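Local coordinates for protein peptidoglycan D,D-transpeptidase MrdA (Pseudomonas aeruginosa, PDB 7KIS) that probably cross-links peptidoglycan as a penicillin-binding transpeptidase during bacterial cell wall synthesis, at residues 349-355 and 385-391. Residues are numbered along the deposited sequence; the frame is centred on the assembly and turned at random.
With C9D ((2S,5R)-1-formyl-N'-[(3R)-pyrrolidine-3-carbonyl]-5-[(sulfooxy)amino]piperidine-2-carbohydrazide), chain C.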
ATOM      1  N   VAL A 349     -15.854 -15.288 -23.649  1.00 33.52           N
ATOM      2  CA  VAL A 349     -16.104 -16.442 -22.792  1.00 36.19           C
ATOM      3  C   VAL A 349     -17.554 -16.354 -22.333  1.00 32.59           C
ATOM      4  O   VAL A 349     -17.963 -15.336 -21.766  1.00 42.70           O
ATOM      5  CB  VAL A 349     -15.158 -16.491 -21.578  1.00 34.42           C
ATOM      6  CG1 VAL A 349     -15.734 -17.382 -20.488  1.00 29.44           C
ATOM      7  CG2 VAL A 349     -13.778 -16.980 -21.993  1.00 39.13           C
ATOM      8  N   PHE A 350     -18.333 -17.405 -22.580  1.00 30.12           N
ATOM      9  CA  PHE A 350     -19.713 -17.431 -22.116  1.00 31.56           C
ATOM     10  C   PHE A 350     -19.765 -17.751 -20.630  1.00 38.21           C
ATOM     11  O   PHE A 350     -19.162 -18.727 -20.173  1.00 39.47           O
ATOM     12  CB  PHE A 350     -20.543 -18.452 -22.893  1.00 32.51           C
ATOM     13  CG  PHE A 350     -22.021 -18.331 -22.652  1.00 27.85           C
ATOM     14  CD1 PHE A 350     -22.748 -17.303 -23.230  1.00 31.81           C
ATOM     15  CD2 PHE A 350     -22.681 -19.233 -21.834  1.00 24.22           C
ATOM     16  CE1 PHE A 350     -24.107 -17.182 -23.006  1.00 31.57           C
ATOM     17  CE2 PHE A 350     -24.039 -19.118 -21.606  1.00 26.11           C
ATOM     18  CZ  PHE A 350     -24.752 -18.090 -22.193  1.00 27.92           C
ATOM     19  N   ASP A 351     -20.484 -16.921 -19.878  1.00 39.22           N
ATOM     20  CA  ASP A 351     -20.610 -17.083 -18.434  1.00 38.22           C
ATOM     21  C   ASP A 351     -21.999 -17.612 -18.102  1.00 35.52           C
ATOM     22  O   ASP A 351     -22.966 -16.836 -18.058  1.00 34.44           O
ATOM     23  CB  ASP A 351     -20.356 -15.749 -17.723  1.00 34.41           C
ATOM     24  CG  ASP A 351     -20.715 -15.792 -16.250  1.00 40.36           C
ATOM     25  OD1 ASP A 351     -20.562 -16.861 -15.623  1.00 40.85           O
ATOM     26  OD2 ASP A 351     -21.150 -14.748 -15.718  1.00 42.31           O
ATOM     27  N   PRO A 352     -22.158 -18.917 -17.877  1.00 34.62           N
ATOM     28  CA  PRO A 352     -23.445 -19.453 -17.424  1.00 31.25           C
ATOM     29  C   PRO A 352     -23.691 -19.308 -15.931  1.00 32.63           C
ATOM     30  O   PRO A 352     -24.695 -19.827 -15.436  1.00 36.36           O
ATOM     31  CB  PRO A 352     -23.339 -20.935 -17.812  1.00 35.45           C
ATOM     32  CG  PRO A 352     -21.887 -21.238 -17.672  1.00 38.10           C
ATOM     33  CD  PRO A 352     -21.144 -19.975 -18.041  1.00 38.66           C
ATOM     34  N   GLY A 353     -22.805 -18.624 -15.210  1.00 35.08           N
ATOM     35  CA  GLY A 353     -22.890 -18.519 -13.772  1.00 42.00           C
ATOM     36  C   GLY A 353     -21.933 -19.414 -13.017  1.00 39.45           C
ATOM     37  O   GLY A 353     -21.982 -19.438 -11.781  1.00 43.61           O
ATOM     38  N   TYR A 354     -21.065 -20.140 -13.716  1.00 36.33           N
ATOM     39  CA  TYR A 354     -20.143 -21.080 -13.095  1.00 40.06           C
ATOM     40  C   TYR A 354     -19.071 -21.437 -14.116  1.00 40.44           C
ATOM     41  O   TYR A 354     -19.194 -21.135 -15.306  1.00 34.31           O
ATOM     42  CB  TYR A 354     -20.867 -22.338 -12.609  1.00 36.50           C
ATOM     43  CG  TYR A 354     -21.754 -22.963 -13.664  1.00 39.32           C
ATOM     44  CD1 TYR A 354     -23.106 -22.651 -13.738  1.00 40.22           C
ATOM     45  CD2 TYR A 354     -21.238 -23.858 -14.594  1.00 38.56           C
ATOM     46  CE1 TYR A 354     -23.918 -23.216 -14.703  1.00 39.95           C
ATOM     47  CE2 TYR A 354     -22.042 -24.426 -15.564  1.00 39.18           C
ATOM     48  CZ  TYR A 354     -23.381 -24.102 -15.613  1.00 40.00           C
ATOM     49  OH  TYR A 354     -24.187 -24.667 -16.574  1.00 35.32           O
ATOM     50  N   TYR A 355     -18.017 -22.091 -13.634  1.00 34.96           N
ATOM     51  CA  TYR A 355     -16.954 -22.595 -14.490  1.00 32.40           C
ATOM     52  C   TYR A 355     -16.521 -23.972 -14.013  1.00 39.27           C
ATOM     53  O   TYR A 355     -16.376 -24.203 -12.809  1.00 35.94           O
ATOM     54  CB  TYR A 355     -15.737 -21.660 -14.514  1.00 34.31           C
ATOM     55  CG  TYR A 355     -14.563 -22.237 -15.276  1.00 36.13           C
ATOM     56  CD1 TYR A 355     -13.487 -22.810 -14.608  1.00 38.46           C
ATOM     57  CD2 TYR A 355     -14.537 -22.220 -16.665  1.00 39.02           C
ATOM     58  CE1 TYR A 355     -12.417 -23.344 -15.302  1.00 40.17           C
ATOM     59  CE2 TYR A 355     -13.470 -22.751 -17.368  1.00 41.08           C
ATOM     60  CZ  TYR A 355     -12.413 -23.312 -16.681  1.00 43.29           C
ATOM     61  OH  TYR A 355     -11.348 -23.842 -17.373  1.00 44.60           O
ATOM     62  N   ASN A 385     -16.283 -10.340 -13.438  1.00 31.17           N
ATOM     63  CA  ASN A 385     -16.772 -11.694 -13.642  1.00 30.10           C
ATOM     64  C   ASN A 385     -15.721 -12.692 -13.172  1.00 33.36           C
ATOM     65  O   ASN A 385     -14.535 -12.550 -13.482  1.00 34.51           O
ATOM     66  CB  ASN A 385     -17.112 -11.916 -15.115  1.00 32.23           C
ATOM     67  CG  ASN A 385     -17.858 -13.216 -15.352  1.00 37.02           C
ATOM     68  OD1 ASN A 385     -17.245 -14.267 -15.541  1.00 29.36           O
ATOM     69  ND2 ASN A 385     -19.187 -13.154 -15.335  1.00 38.58           N
ATOM     70  N   ASP A 386     -16.154 -13.704 -12.420  1.00 35.19           N
ATOM     71  CA  ASP A 386     -15.204 -14.682 -11.903  1.00 26.80           C
ATOM     72  C   ASP A 386     -14.899 -15.778 -12.915  1.00 27.29           C
ATOM     73  O   ASP A 386     -13.768 -16.272 -12.960  1.00 32.76           O
ATOM     74  CB  ASP A 386     -15.725 -15.297 -10.602  1.00 31.93           C
ATOM     75  CG  ASP A 386     -15.935 -14.265  -9.509  1.00 29.70           C
ATOM     76  OD1 ASP A 386     -15.037 -13.421  -9.306  1.00 32.24           O
ATOM     77  OD2 ASP A 386     -16.998 -14.293  -8.855  1.00 34.69           O
ATOM     78  N   THR A 387     -15.883 -16.169 -13.729  1.00 31.61           N
ATOM     79  CA  THR A 387     -15.670 -17.255 -14.681  1.00 33.02           C
ATOM     80  C   THR A 387     -14.636 -16.875 -15.734  1.00 31.19           C
ATOM     81  O   THR A 387     -13.853 -17.724 -16.175  1.00 34.33           O
ATOM     82  CB  THR A 387     -16.994 -17.645 -15.340  1.00 29.70           C
ATOM     83  OG1 THR A 387     -17.553 -16.508 -16.007  1.00 39.34           O
ATOM     84  CG2 THR A 387     -17.974 -18.143 -14.292  1.00 28.41           C
ATOM     85  N   TYR A 388     -14.626 -15.606 -16.156  1.00 35.66           N
ATOM     86  CA  TYR A 388     -13.623 -15.151 -17.114  1.00 35.57           C
ATOM     87  C   TYR A 388     -12.215 -15.362 -16.576  1.00 32.00           C
ATOM     88  O   TYR A 388     -11.326 -15.824 -17.301  1.00 31.15           O
ATOM     89  CB  TYR A 388     -13.856 -13.678 -17.453  1.00 28.53           C
ATOM     90  CG  TYR A 388     -12.869 -13.079 -18.439  1.00 25.93           C
ATOM     91  CD1 TYR A 388     -11.629 -12.610 -18.018  1.00 31.26           C
ATOM     92  CD2 TYR A 388     -13.190 -12.958 -19.783  1.00 28.54           C
ATOM     93  CE1 TYR A 388     -10.733 -12.055 -18.911  1.00 31.91           C
ATOM     94  CE2 TYR A 388     -12.299 -12.402 -20.684  1.00 30.33           C
ATOM     95  CZ  TYR A 388     -11.072 -11.953 -20.242  1.00 35.42           C
ATOM     96  OH  TYR A 388     -10.181 -11.400 -21.134  1.00 41.34           O
ATOM     97  N   PHE A 389     -11.992 -15.027 -15.305  1.00 30.13           N
ATOM     98  CA  PHE A 389     -10.676 -15.199 -14.708  1.00 37.47           C
ATOM     99  C   PHE A 389     -10.461 -16.610 -14.180  1.00 35.42           C
ATOM    100  O   PHE A 389      -9.308 -17.035 -14.042  1.00 36.13           O
ATOM    101  CB  PHE A 389     -10.470 -14.161 -13.602  1.00 28.92           C
ATOM    102  CG  PHE A 389     -10.507 -12.743 -14.101  1.00 29.19           C
ATOM    103  CD1 PHE A 389     -11.702 -12.050 -14.168  1.00 27.32           C
ATOM    104  CD2 PHE A 389      -9.349 -12.112 -14.524  1.00 26.88           C
ATOM    105  CE1 PHE A 389     -11.745 -10.750 -14.635  1.00 26.32           C
ATOM    106  CE2 PHE A 389      -9.386 -10.813 -14.993  1.00 28.29           C
ATOM    107  CZ  PHE A 389     -10.585 -10.130 -15.048  1.00 30.76           C
ATOM    108  N   TYR A 390     -11.539 -17.337 -13.873  1.00 31.95           N
ATOM    109  CA  TYR A 390     -11.428 -18.782 -13.710  1.00 30.43           C
ATOM    110  C   TYR A 390     -10.860 -19.414 -14.974  1.00 32.89           C
ATOM    111  O   TYR A 390      -9.927 -20.222 -14.921  1.00 31.42           O
ATOM    112  CB  TYR A 390     -12.797 -19.386 -13.389  1.00 29.85           C
ATOM    113  CG  TYR A 390     -13.306 -19.143 -11.986  1.00 35.50           C
ATOM    114  CD1 TYR A 390     -12.432 -18.966 -10.921  1.00 38.72           C
ATOM    115  CD2 TYR A 390     -14.671 -19.104 -11.726  1.00 31.62           C
ATOM    116  CE1 TYR A 390     -12.905 -18.750  -9.637  1.00 36.08           C
ATOM    117  CE2 TYR A 390     -15.152 -18.889 -10.450  1.00 27.10           C
ATOM    118  CZ  TYR A 390     -14.268 -18.713  -9.409  1.00 31.82           C
ATOM    119  OH  TYR A 390     -14.752 -18.498  -8.139  1.00 27.15           O
ATOM    120  N   ASP A 391     -11.423 -19.046 -16.128  1.00 33.14           N
ATOM    121  CA  ASP A 391     -10.969 -19.588 -17.403  1.00 33.67           C
ATOM    122  C   ASP A 391      -9.576 -19.078 -17.760  1.00 38.51           C
ATOM    123  O   ASP A 391      -8.759 -19.827 -18.308  1.00 37.58           O
ATOM    124  CB  ASP A 391     -11.974 -19.230 -18.498  1.00 35.69           C
ATOM    125  CG  ASP A 391     -11.554 -19.726 -19.863  1.00 43.31           C
ATOM    126  OD1 ASP A 391     -11.745 -20.927 -20.147  1.00 54.49           O
ATOM    127  OD2 ASP A 391     -11.040 -18.912 -20.658  1.00 37.69           O
TER
HETATM  128  OAF C9D C 701     -17.374  -4.063  -5.014  1.00 62.07           O
HETATM  129  SAY C9D C 701     -17.939  -5.404  -5.451  1.00 68.73           S
HETATM  130  OAD C9D C 701     -18.931  -5.924  -4.433  1.00 59.99           O
HETATM  131  OAE C9D C 701     -18.622  -5.037  -6.751  1.00 50.66           O
HETATM  132  OAR C9D C 701     -16.701  -6.537  -5.708  1.00 42.22           O
HETATM  133  NAQ C9D C 701     -17.070  -7.353  -6.831  1.00 50.29           N
HETATM  134  CAU C9D C 701     -17.349  -8.777  -6.380  1.00 40.47           C
HETATM  135  CAJ C9D C 701     -17.412  -8.814  -4.900  1.00 45.30           C
HETATM  136  CB  C9D C 701     -17.494 -10.186  -4.359  1.00 36.09           C
HETATM  137  CAM C9D C 701     -16.291  -9.714  -6.965  1.00 38.86           C
HETATM  138  N   C9D C 701     -15.522 -10.495  -5.924  1.00 38.36           N
HETATM  139  CAG C9D C 701     -14.082 -10.266  -5.794  1.00 38.94           C
HETATM  140  OAA C9D C 701     -13.569 -10.325  -4.720  1.00 47.26           O
HETATM  141  CA  C9D C 701     -16.269 -11.022  -4.719  1.00 33.78           C
HETATM  142  C   C9D C 701     -16.734 -12.447  -4.971  1.00 30.33           C
HETATM  143  O   C9D C 701     -17.393 -12.988  -4.153  1.00 34.86           O
HETATM  144  NAP C9D C 701     -16.385 -13.164  -6.221  1.00 34.61           N
HETATM  145  NAO C9D C 701     -16.873 -14.491  -6.362  1.00 36.23           N
HETATM  146  CAS C9D C 701     -16.425 -15.535  -5.441  1.00 43.70           C
HETATM  147  OAB C9D C 701     -15.645 -15.287  -4.579  1.00 45.36           O
HETATM  148  CAV C9D C 701     -16.993 -16.999  -5.593  1.00 39.57           C
HETATM  149  CAI C9D C 701     -18.542 -16.890  -5.822  1.00 35.65           C
HETATM  150  CAH C9D C 701     -19.200 -17.347  -4.453  1.00 43.36           C
HETATM  151  NAN C9D C 701     -18.292 -18.180  -3.906  1.00 58.62           N
HETATM  152  CAL C9D C 701     -16.819 -17.665  -4.417  1.00 48.60           C
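The axis of strand 349-351 passes 8.4 Å from that of helix 386-391, at 135° between their N-to-C directions. By CA, V349 lies nearest Y388 and Y355 nearest T387, the latter pair 5.5 Å apart. The polar link is D351 to N385: ND2 of N385 donates to OD2 of D351 over 2.6 Å; OD2 lies in the plane of the N385 amide, whereas ND2 meets the carboxylate from above its plane (67° out). With D351 CG anti to the backbone N (chi1 170°), the acid points at the helix start, while its OD1 accepts from G353 N in an Asx turn. The backbone N of D372 is a second donor to OD2. N385 is the N-cap: its OD1 accepts from Y388 N at 3.0 Å, in the carbonyl plane. N385 is also the middle residue of the SXN motif of penicillin-binding transpeptidases, which reads S-N-D here; D386, at its third position, binds the inhibitor C9D through a weak bond from NAO to OD2 and pairs with K330. In the first turn, T387 CG2 lies 3.4 Å from Y354 O. The Y355 ring lays one face over the backbone of Y390 and D391, with D391 N above its centre, and its CD1 is 3.7 Å from Y390 CB. One turn beyond T387, V349 CG2 packs 3.6 Å from D391 OD2, which K395 engages in a salt bridge.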